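Local coordinates for protein NAD_Gly3P_dh, NAD-dependent glycerol-3-phosphate dehydrogenase (Streptosporangium roseum, PDB 5OCM) that binds NADP+ and is an imine reductase, probably passing hydride from NADPH to imines to give amines, at residues Gly20-Lys24 with Asp25-Thr29; Thr103-Trp106 with Ala107-Gly111; Leu245-Glu248 with Ser249-Ala252; Leu277-Ala280 with Ala281-Glu284. One frame throughout, in Å; residues are numbered along the deposited sequence.

Interaction 1: residues Gly20-Lys24 with Asp25-Thr29; sequences GAFLK and DGHAT
At the edge of the Phe22 ring, near its plane, lies CD2 of His27, 4.1 Å from Phe22 CD1. The carbonyl oxygen of Phe22 sits in turn at the edge of the imidazole, near its plane, and the backbone O of Asp25 lies over one imidazole face, offset toward the rim. With CG anti to its own carbonyl carbon (chi1 -59°), His27 swings this edge back over the last turn of the helix, while its NE2 is hydrogen-bonded to Ser151. Phe22 O also accepts the backbone N of His27 at 3.0 Å, and Leu23 O accepts Gly26 N at 3.0 Å. These two bonds make a Schellman motif that ends helix 13-24, the helix of the Rossmann-type domain that leads into strand 29-32. Gly26 is its C-prime residue; at its positive phi a CB would be jammed against the preceding carbonyl oxygen, hence glycine. Lys24 bends at chi3 and chi4 to bring NZ beside Asp25 OD1 in a weak salt bridge of 3.3 Å, and NZ also bonds to Gly127 O. Asp25 OD2 is hydrogen-bonded to the same Ser151. Beyond the turn, Thr29 faces back on the helix: its CB rests 3.7 Å from Leu23 CD2, and OG1 donates to His27 O at 2.9 Å from above the carbonyl plane. An alanine at this position removes OG1, which would probably cost His27 O this donor and open a gap beside Phe22 CB and Leu23. The phenyl ring of Phe22 continues inward onto Val6 and Val8 of strand 6-9.

Interaction 2: residues Thr103-Trp106 with Ala107-Gly111; sequences TAEW and AAERG
Arg110 folds back over Trp106, one helical turn earlier, and nearly every atom of its side chain finds something there. CB and CG pass beside the carbonyl oxygen of Trp106. CD rises over the indole, 3.9 Å from the centroid of the five-membered ring, a CH-pi contact over the face. NE then crosses above the ring nitrogen, two donors that do not bond to each other, and CZ comes 3.3 Å from Trp106 NE1. The guanidinium lies flat on the indole, planes 15° apart, so that an off-centre cation-pi interaction accompanies the stack. At the tip NH1 has two acceptors: Trp106 O at 3.0 Å, and Glu109 OE2 at 3.0 Å, the latter a salt bridge on the anti lone pair of the carboxylate. Those bonds fix the rotation of the guanidinium, which suits arginine, flat and rich in N-H, to the place. Trp106 offers its face because CG stands anti to the backbone N (chi1 178°). Alongside, one turn apart, Glu105 and Glu109 bring like charges near each other, and a water donating to Glu105 OE2 and to Glu109 OE1 (2.6 Å) probably eases the repulsion. Gly111, at positive phi, is C-prime of the Schellman motif closing helix 97-109. This helix links strands 88-91 and 113-120 in a beta-alpha-beta unit; Ala107 packs on Tyr114 of the latter strand, and Trp106 on Leu77 of helix 70-77.

Interaction 3: residues Leu245-Glu248 with Ser249-Ala252; sequences LIHE and SEAA
The carbonyl oxygen of Leu245 is gripped twice by Ser249: the backbone N donates to Leu245 O at 2.9 Å, and the hydroxyl OG at 2.8 Å. The two donors reach the oxygen from opposite faces of the carbonyl plane, each tilted from it. Ser249 manages this because OG stands anti to its own carbonyl carbon (chi1 -64°), which turns the hydroxyl back along the helix toward the residue four earlier. Serine suits this buried spot, since its hydroxyl is satisfied without a partner from another helix, and CD1 of Leu245 packs 3.7 Å from Ser249 OG. The same i to i-4 pattern runs on through Glu250 N to Ile246 O and Ala251 N to His247 O, the regular bonding of the last turns of helix 235-252 in the C-terminal helical domain. Leu245 and Ser249 both rest on His186 of helix 165-192, while Ile246 reaches Pro259 and Arg263 of helix 257-271. Glu250, itself exposed, runs alongside buried Ile246 and exposed His247. Its chain is extended beyond CG, placing OE2 3.8 Å from Ile246 CG2 and OE1 3.7 Å from His247 CD2, with carboxylate and imidazole planes 72° apart. His247 NE2 stays 4.4 Å from Glu250 OE1, near enough that the carboxylate would probably favour a protonated imidazole. Glu248 bends at chi2 and turns to the dimer partner, where its OE2 is hydrogen-bonded to Ser97 of the second subunit.

Interaction 4: residues Leu277-Ala280 with Ala281-Glu284; sequences LGYA and AMIE
Met282 stands over one face of the Tyr279 ring, the two side chains crossing at a slant. Its CG lies 3.8 Å from the ring centroid and only 10° off the normal, a CH-pi contact almost over the centre. SD sits farther out above the same face, 5.0 Å from the centroid, a Met-aromatic contact at a distance. The tyrosine ring is lifted into position by chi1 of -159°, CG roughly anti to the backbone N, while bends at chi2 and chi3 coil the flexible methionine chain. Beneath, a 3-10 turn carries both residues: Met282 N donates to Tyr279 O at 2.9 Å, and Ala281 N to Gly278 O at 3.1 Å. Small Ala281 fits its CB against Leu277 CD1 at 4.0 Å. Tyr279 also meets the ring of His238, which lines the ligand pocket, and its OH is hydrogen-bonded to Asn182 of the second subunit. With an alanine instead of Tyr279, Met282 would probably lose the surface beneath CG and Asn182 of the second subunit its hydroxyl partner. The chemistry is therefore two-sided: the electron-rich ring face receives the methionine CH and sulfur, whereas the polar tip ties this buried turn to the dimer interface.

Overall arrangement
The four contacts follow one another along the chain. Interactions 1 and 2 belong to the N-terminal NADP-binding domain, at the C-terminal ends of helices 13-24 and 97-109, which pack on its mixed sheet; their centres are about 28 Å apart. Interactions 3 and 4 lie in the C-terminal helical domain, on helix 235-252 and on the turn leading into helix 283-286, with centres about 25 Å and nearest atoms about 10 Å apart. Between the domains the distances grow, to about 54 Å between the centres of interactions 2 and 3. Only the C-terminal pair touches the second subunit: Glu248 meets its N-terminal domain and interaction 4 its helix 165-192, so one helical domain touches both partner domains.

Interaction 1: residues Gly20-Lys24 with Asp25-Thr29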
loop_
_atom_site.group_PDB
_atom_site.type_symbol
_atom_site.label_atom_id
_atom_site.label_comp_id
_atom_site.label_asym_id
_atom_site.label_seq_id
_atom_site.Cartn_x
_atom_site.Cartn_y
_atom_site.Cartn_z
ATOM N N GLY A 20 1.982 -20.877 -20.328
ATOM C CA GLY A 20 0.530 -21.058 -20.418
ATOM C C GLY A 20 -0.222 -19.915 -21.090
ATOM O O GLY A 20 -1.166 -20.140 -21.853
ATOM N N ALA A 21 0.205 -18.671 -20.831
ATOM C CA ALA A 21 -0.438 -17.507 -21.417
ATOM C C ALA A 21 -0.155 -17.405 -22.894
ATOM O O ALA A 21 -1.053 -17.064 -23.693
ATOM C CB ALA A 21 0.015 -16.237 -20.699
ATOM N N PHE A 22 1.068 -17.713 -23.305
ATOM C CA PHE A 22 1.380 -17.739 -24.724
ATOM C C PHE A 22 0.528 -18.799 -25.444
ATOM O O PHE A 22 0.000 -18.519 -26.527
ATOM C CB PHE A 22 2.859 -17.970 -24.997
ATOM C CG PHE A 22 3.745 -16.807 -24.679
ATOM C CD1 PHE A 22 3.515 -15.556 -25.202
ATOM C CD2 PHE A 22 4.897 -16.998 -23.844
ATOM C CE1 PHE A 22 4.384 -14.503 -24.931
ATOM C CE2 PHE A 22 5.736 -15.962 -23.562
ATOM C CZ PHE A 22 5.486 -14.705 -24.108
ATOM N N LEU A 23 0.356 -19.960 -24.825
ATOM C CA LEU A 23 -0.431 -21.034 -25.410
ATOM C C LEU A 23 -1.918 -20.665 -25.498
ATOM O O LEU A 23 -2.563 -20.918 -26.537
ATOM C CB LEU A 23 -0.271 -22.315 -24.612
ATOM C CG LEU A 23 1.089 -23.007 -24.714
ATOM C CD1 LEU A 23 1.222 -24.008 -23.593
ATOM C CD2 LEU A 23 1.227 -23.676 -26.098
ATOM N N LYS A 24 -2.445 -20.038 -24.450
ATOM C CA LYS A 24 -3.854 -19.577 -24.425
ATOM C C LYS A 24 -4.192 -18.638 -25.535
ATOM O O LYS A 24 -5.320 -18.647 -26.061
ATOM C CB LYS A 24 -4.160 -18.933 -23.062
ATOM C CG LYS A 24 -5.520 -18.244 -22.951
ATOM C CD LYS A 24 -5.818 -17.756 -21.512
ATOM C CE LYS A 24 -5.031 -16.502 -21.155
ATOM N NZ LYS A 24 -5.267 -15.277 -22.076
ATOM N N ASP A 25 -3.234 -17.799 -25.929
ATOM C CA ASP A 25 -3.442 -16.868 -27.024
ATOM C C ASP A 25 -3.082 -17.394 -28.394
ATOM O O ASP A 25 -3.037 -16.630 -29.351
ATOM C CB ASP A 25 -2.750 -15.552 -26.760
ATOM C CG ASP A 25 -3.590 -14.630 -25.843
ATOM O OD1 ASP A 25 -4.703 -15.027 -25.330
ATOM O OD2 ASP A 25 -3.105 -13.505 -25.654
ATOM N N GLY A 26 -2.827 -18.685 -28.480
ATOM C CA GLY A 26 -2.704 -19.351 -29.770
ATOM C C GLY A 26 -1.295 -19.370 -30.282
ATOM O O GLY A 26 -1.089 -19.772 -31.401
ATOM N N HIS A 27 -0.314 -18.916 -29.516
ATOM C CA HIS A 27 1.080 -18.912 -30.020
ATOM C C HIS A 27 1.686 -20.320 -29.934
ATOM O O HIS A 27 1.561 -21.000 -28.915
ATOM C CB HIS A 27 1.958 -17.950 -29.231
ATOM C CG HIS A 27 1.473 -16.548 -29.279
ATOM N ND1 HIS A 27 1.585 -15.764 -30.406
ATOM C CD2 HIS A 27 0.857 -15.789 -28.339
ATOM C CE1 HIS A 27 1.033 -14.579 -30.159
ATOM N NE2 HIS A 27 0.582 -14.575 -28.912
ATOM N N ALA A 28 2.359 -20.755 -30.987
ATOM C CA ALA A 28 3.155 -21.965 -30.918
ATOM C C ALA A 28 4.315 -21.739 -29.960
ATOM O O ALA A 28 5.090 -20.794 -30.163
ATOM C CB ALA A 28 3.655 -22.368 -32.297
ATOM N N THR A 29 4.417 -22.588 -28.961
ATOM C CA THR A 29 5.296 -22.360 -27.837
ATOM C C THR A 29 6.182 -23.562 -27.570
ATOM O O THR A 29 5.699 -24.683 -27.368
ATOM C CB THR A 29 4.470 -22.010 -26.562
ATOM O OG1 THR A 29 3.622 -20.912 -26.855
ATOM C CG2 THR A 29 5.360 -21.658 -25.449
#

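Interaction 2: residues Thr103-Trp106 with Ala107-Gly111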
loop_
_atom_site.group_PDB
_atom_site.type_symbol
_atom_site.label_atom_id
_atom_site.label_comp_id
_atom_site.label_asym_id
_atom_site.label_seq_id
_atom_site.Cartn_x
_atom_site.Cartn_y
_atom_site.Cartn_z
ATOM N N THR A 103 23.887 -7.919 -18.726
ATOM C CA THR A 103 23.326 -8.806 -19.765
ATOM C C THR A 103 23.112 -8.059 -21.075
ATOM O O THR A 103 23.392 -8.602 -22.152
ATOM C CB THR A 103 22.031 -9.476 -19.274
ATOM O OG1 THR A 103 22.358 -10.198 -18.077
ATOM C CG2 THR A 103 21.493 -10.457 -20.335
ATOM N N ALA A 104 22.706 -6.796 -21.014
ATOM C CA ALA A 104 22.567 -5.998 -22.220
ATOM C C ALA A 104 23.887 -5.842 -22.989
ATOM O O ALA A 104 23.889 -5.900 -24.220
ATOM C CB ALA A 104 21.944 -4.629 -21.931
ATOM N N GLU A 105 24.983 -5.641 -22.256
ATOM C CA GLU A 105 26.313 -5.532 -22.872
ATOM C C GLU A 105 26.724 -6.858 -23.531
ATOM O O GLU A 105 27.197 -6.866 -24.684
ATOM C CB GLU A 105 27.339 -5.066 -21.839
ATOM C CG GLU A 105 28.803 -5.069 -22.348
ATOM C CD GLU A 105 29.798 -4.344 -21.438
ATOM O OE1 GLU A 105 29.555 -4.388 -20.233
ATOM O OE2 GLU A 105 30.802 -3.742 -21.943
ATOM N N TRP A 106 26.506 -7.973 -22.812
ATOM C CA TRP A 106 26.736 -9.325 -23.349
ATOM C C TRP A 106 25.980 -9.529 -24.678
ATOM O O TRP A 106 26.531 -9.987 -25.668
ATOM C CB TRP A 106 26.373 -10.375 -22.300
ATOM C CG TRP A 106 26.518 -11.783 -22.759
ATOM C CD1 TRP A 106 27.619 -12.579 -22.683
ATOM C CD2 TRP A 106 25.498 -12.572 -23.400
ATOM N NE1 TRP A 106 27.342 -13.807 -23.222
ATOM C CE2 TRP A 106 26.054 -13.823 -23.670
ATOM C CE3 TRP A 106 24.163 -12.331 -23.740
ATOM C CZ2 TRP A 106 25.330 -14.836 -24.283
ATOM C CZ3 TRP A 106 23.449 -13.331 -24.361
ATOM C CH2 TRP A 106 24.019 -14.550 -24.624
ATOM N N ALA A 107 24.712 -9.132 -24.682
ATOM C CA ALA A 107 23.877 -9.294 -25.874
ATOM C C ALA A 107 24.365 -8.399 -27.017
ATOM O O ALA A 107 24.435 -8.845 -28.177
ATOM C CB ALA A 107 22.448 -8.986 -25.560
ATOM N N ALA A 108 24.696 -7.158 -26.713
ATOM C CA ALA A 108 25.099 -6.209 -27.748
ATOM C C ALA A 108 26.424 -6.639 -28.438
ATOM O O ALA A 108 26.520 -6.531 -29.646
ATOM C CB ALA A 108 25.288 -4.825 -27.125
ATOM N N GLU A 109 27.370 -7.156 -27.674
ATOM C CA GLU A 109 28.668 -7.648 -28.207
ATOM C C GLU A 109 28.406 -8.743 -29.258
ATOM O O GLU A 109 29.197 -8.941 -30.170
ATOM C CB GLU A 109 29.539 -8.207 -27.093
ATOM C CG GLU A 109 30.157 -7.204 -26.168
ATOM C CD GLU A 109 30.740 -7.781 -24.896
ATOM O OE1 GLU A 109 31.280 -6.965 -24.138
ATOM O OE2 GLU A 109 30.641 -8.992 -24.617
ATOM N N ARG A 110 27.308 -9.484 -29.089
ATOM C CA ARG A 110 26.934 -10.628 -29.937
ATOM C C ARG A 110 25.834 -10.363 -30.930
ATOM O O ARG A 110 25.395 -11.270 -31.632
ATOM C CB ARG A 110 26.568 -11.808 -29.014
ATOM C CG ARG A 110 27.762 -12.357 -28.282
ATOM C CD ARG A 110 27.409 -13.068 -26.990
ATOM N NE ARG A 110 28.609 -13.513 -26.309
ATOM C CZ ARG A 110 29.412 -12.747 -25.584
ATOM N NH1 ARG A 110 29.155 -11.477 -25.391
ATOM N NH2 ARG A 110 30.491 -13.260 -25.032
ATOM N N GLY A 111 25.388 -9.109 -31.054
ATOM C CA GLY A 111 24.350 -8.746 -31.988
ATOM C C GLY A 111 22.987 -9.337 -31.671
ATOM O O GLY A 111 22.216 -9.584 -32.558
HETATM O O HOH W 1 31.474 -4.435 -24.572
#

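Interaction 3: residues Leu245-Glu248 with Ser249-Ala252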
loop_
_atom_site.group_PDB
_atom_site.type_symbol
_atom_site.label_atom_id
_atom_site.label_comp_id
_atom_site.label_asym_id
_atom_site.label_seq_id
_atom_site.Cartn_x
_atom_site.Cartn_y
_atom_site.Cartn_z
ATOM N N LEU A 245 -1.079 3.753 17.434
ATOM C CA LEU A 245 -0.867 2.395 16.902
ATOM C C LEU A 245 0.116 1.601 17.760
ATOM O O LEU A 245 -0.125 0.441 18.047
ATOM C CB LEU A 245 -0.408 2.451 15.426
ATOM C CG LEU A 245 -0.017 1.125 14.779
ATOM C CD1 LEU A 245 -1.139 0.095 14.868
ATOM C CD2 LEU A 245 0.388 1.393 13.339
ATOM N N ILE A 246 1.200 2.241 18.187
ATOM C CA ILE A 246 2.162 1.580 19.076
ATOM C C ILE A 246 1.477 1.169 20.375
ATOM O O ILE A 246 1.595 0.002 20.792
ATOM C CB ILE A 246 3.376 2.482 19.345
ATOM C CG1 ILE A 246 4.186 2.593 18.044
ATOM C CG2 ILE A 246 4.242 1.859 20.442
ATOM C CD1 ILE A 246 5.288 3.640 18.065
ATOM N N HIS A 247 0.739 2.077 20.985
ATOM C CA HIS A 247 0.073 1.789 22.277
ATOM C C HIS A 247 -0.974 0.701 22.147
ATOM O O HIS A 247 -1.065 -0.196 23.022
ATOM C CB HIS A 247 -0.460 3.073 22.937
ATOM C CG HIS A 247 0.695 3.920 23.441
ATOM N ND1 HIS A 247 0.913 5.294 23.223
ATOM C CD2 HIS A 247 1.694 3.513 24.279
ATOM C CE1 HIS A 247 2.091 5.609 23.735
ATOM N NE2 HIS A 247 2.538 4.593 24.466
ATOM N N GLU A 248 -1.764 0.780 21.091
ATOM C CA GLU A 248 -2.756 -0.261 20.825
ATOM C C GLU A 248 -2.111 -1.631 20.608
ATOM O O GLU A 248 -2.596 -2.659 21.149
ATOM C CB GLU A 248 -3.645 0.144 19.620
ATOM C CG GLU A 248 -4.930 -0.672 19.518
ATOM C CD GLU A 248 -5.962 -0.260 20.622
ATOM O OE1 GLU A 248 -6.033 0.915 20.995
ATOM O OE2 GLU A 248 -6.670 -1.184 21.151
ATOM N N SER A 249 -1.007 -1.661 19.865
ATOM C CA SER A 249 -0.313 -2.908 19.618
ATOM C C SER A 249 0.274 -3.490 20.909
ATOM O O SER A 249 0.194 -4.691 21.135
ATOM C CB SER A 249 0.794 -2.690 18.607
ATOM O OG SER A 249 0.230 -2.298 17.373
ATOM N N GLU A 250 0.866 -2.627 21.732
ATOM C CA GLU A 250 1.434 -3.086 23.039
ATOM C C GLU A 250 0.329 -3.633 23.916
ATOM O O GLU A 250 0.514 -4.691 24.511
ATOM C CB GLU A 250 2.160 -1.943 23.743
ATOM C CG GLU A 250 3.494 -1.640 23.111
ATOM C CD GLU A 250 4.212 -0.419 23.689
ATOM O OE1 GLU A 250 3.656 0.365 24.488
ATOM O OE2 GLU A 250 5.423 -0.270 23.334
ATOM N N ALA A 251 -0.808 -2.950 23.980
ATOM C CA ALA A 251 -1.933 -3.441 24.820
ATOM C C ALA A 251 -2.456 -4.785 24.315
ATOM O O ALA A 251 -2.869 -5.612 25.111
ATOM C CB ALA A 251 -3.075 -2.433 24.896
ATOM N N ALA A 252 -2.437 -5.010 23.001
ATOM C CA ALA A 252 -2.935 -6.261 22.399
ATOM C C ALA A 252 -1.897 -7.386 22.458
ATOM O O ALA A 252 -2.249 -8.516 22.159
ATOM C CB ALA A 252 -3.331 -6.027 20.949
#

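Interaction 4: residues Leu277-Ala280 with Ala281-Glu284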
loop_
_atom_site.group_PDB
_atom_site.type_symbol
_atom_site.label_atom_id
_atom_site.label_comp_id
_atom_site.label_asym_id
_atom_site.label_seq_id
_atom_site.Cartn_x
_atom_site.Cartn_y
_atom_site.Cartn_z
ATOM N N LEU A 277 5.149 20.442 8.583
ATOM C CA LEU A 277 5.050 20.154 7.154
ATOM C C LEU A 277 4.177 18.915 6.906
ATOM O O LEU A 277 3.855 18.153 7.839
ATOM C CB LEU A 277 6.426 19.944 6.561
ATOM C CG LEU A 277 7.393 21.122 6.679
ATOM C CD1 LEU A 277 8.733 20.759 6.061
ATOM C CD2 LEU A 277 6.780 22.431 6.148
ATOM N N GLY A 278 3.816 18.729 5.637
ATOM C CA GLY A 278 3.085 17.533 5.231
ATOM C C GLY A 278 4.017 16.315 5.196
ATOM O O GLY A 278 5.239 16.433 5.154
ATOM N N TYR A 279 3.417 15.144 5.125
ATOM C CA TYR A 279 4.138 13.884 5.174
ATOM C C TYR A 279 5.124 13.722 4.028
ATOM O O TYR A 279 6.135 13.015 4.166
ATOM C CB TYR A 279 3.184 12.664 5.236
ATOM C CG TYR A 279 3.830 11.419 5.789
ATOM C CD1 TYR A 279 3.876 11.181 7.159
ATOM C CD2 TYR A 279 4.437 10.486 4.954
ATOM C CE1 TYR A 279 4.479 10.038 7.683
ATOM C CE2 TYR A 279 5.089 9.362 5.447
ATOM C CZ TYR A 279 5.116 9.142 6.834
ATOM O OH TYR A 279 5.798 8.046 7.324
ATOM N N ALA A 280 4.873 14.375 2.901
ATOM C CA ALA A 280 5.811 14.290 1.775
ATOM C C ALA A 280 7.208 14.721 2.102
ATOM O O ALA A 280 8.168 14.292 1.457
ATOM C CB ALA A 280 5.245 15.050 0.587
ATOM N N ALA A 281 7.379 15.590 3.106
ATOM C CA ALA A 281 8.699 15.998 3.577
ATOM C C ALA A 281 9.554 14.820 4.036
ATOM O O ALA A 281 10.806 14.899 4.035
ATOM C CB ALA A 281 8.571 17.017 4.671
ATOM N N MET A 282 8.911 13.691 4.368
ATOM C CA MET A 282 9.615 12.457 4.706
ATOM C C MET A 282 10.521 11.949 3.605
ATOM O O MET A 282 11.441 11.167 3.898
ATOM C CB MET A 282 8.620 11.367 5.089
ATOM C CG MET A 282 7.960 11.638 6.427
ATOM S SD MET A 282 9.098 11.623 7.828
ATOM C CE MET A 282 9.822 10.025 7.668
ATOM N N ILE A 283 10.337 12.398 2.356
ATOM C CA ILE A 283 11.246 12.020 1.307
ATOM C C ILE A 283 12.702 12.271 1.709
ATOM O O ILE A 283 13.605 11.493 1.316
ATOM C CB ILE A 283 10.949 12.807 -0.027
ATOM C CG1 ILE A 283 11.787 12.314 -1.185
ATOM C CG2 ILE A 283 11.132 14.317 0.103
ATOM C CD1 ILE A 283 11.407 10.913 -1.595
ATOM N N GLU A 284 12.945 13.340 2.490
ATOM C CA GLU A 284 14.319 13.689 2.872
ATOM C C GLU A 284 14.966 12.593 3.744
ATOM O O GLU A 284 16.172 12.442 3.731
ATOM C CB GLU A 284 14.376 15.046 3.586
ATOM C CG GLU A 284 13.856 16.191 2.720
ATOM C CD GLU A 284 14.026 17.576 3.278
ATOM O OE1 GLU A 284 14.336 17.687 4.451
ATOM O OE2 GLU A 284 13.856 18.534 2.506
#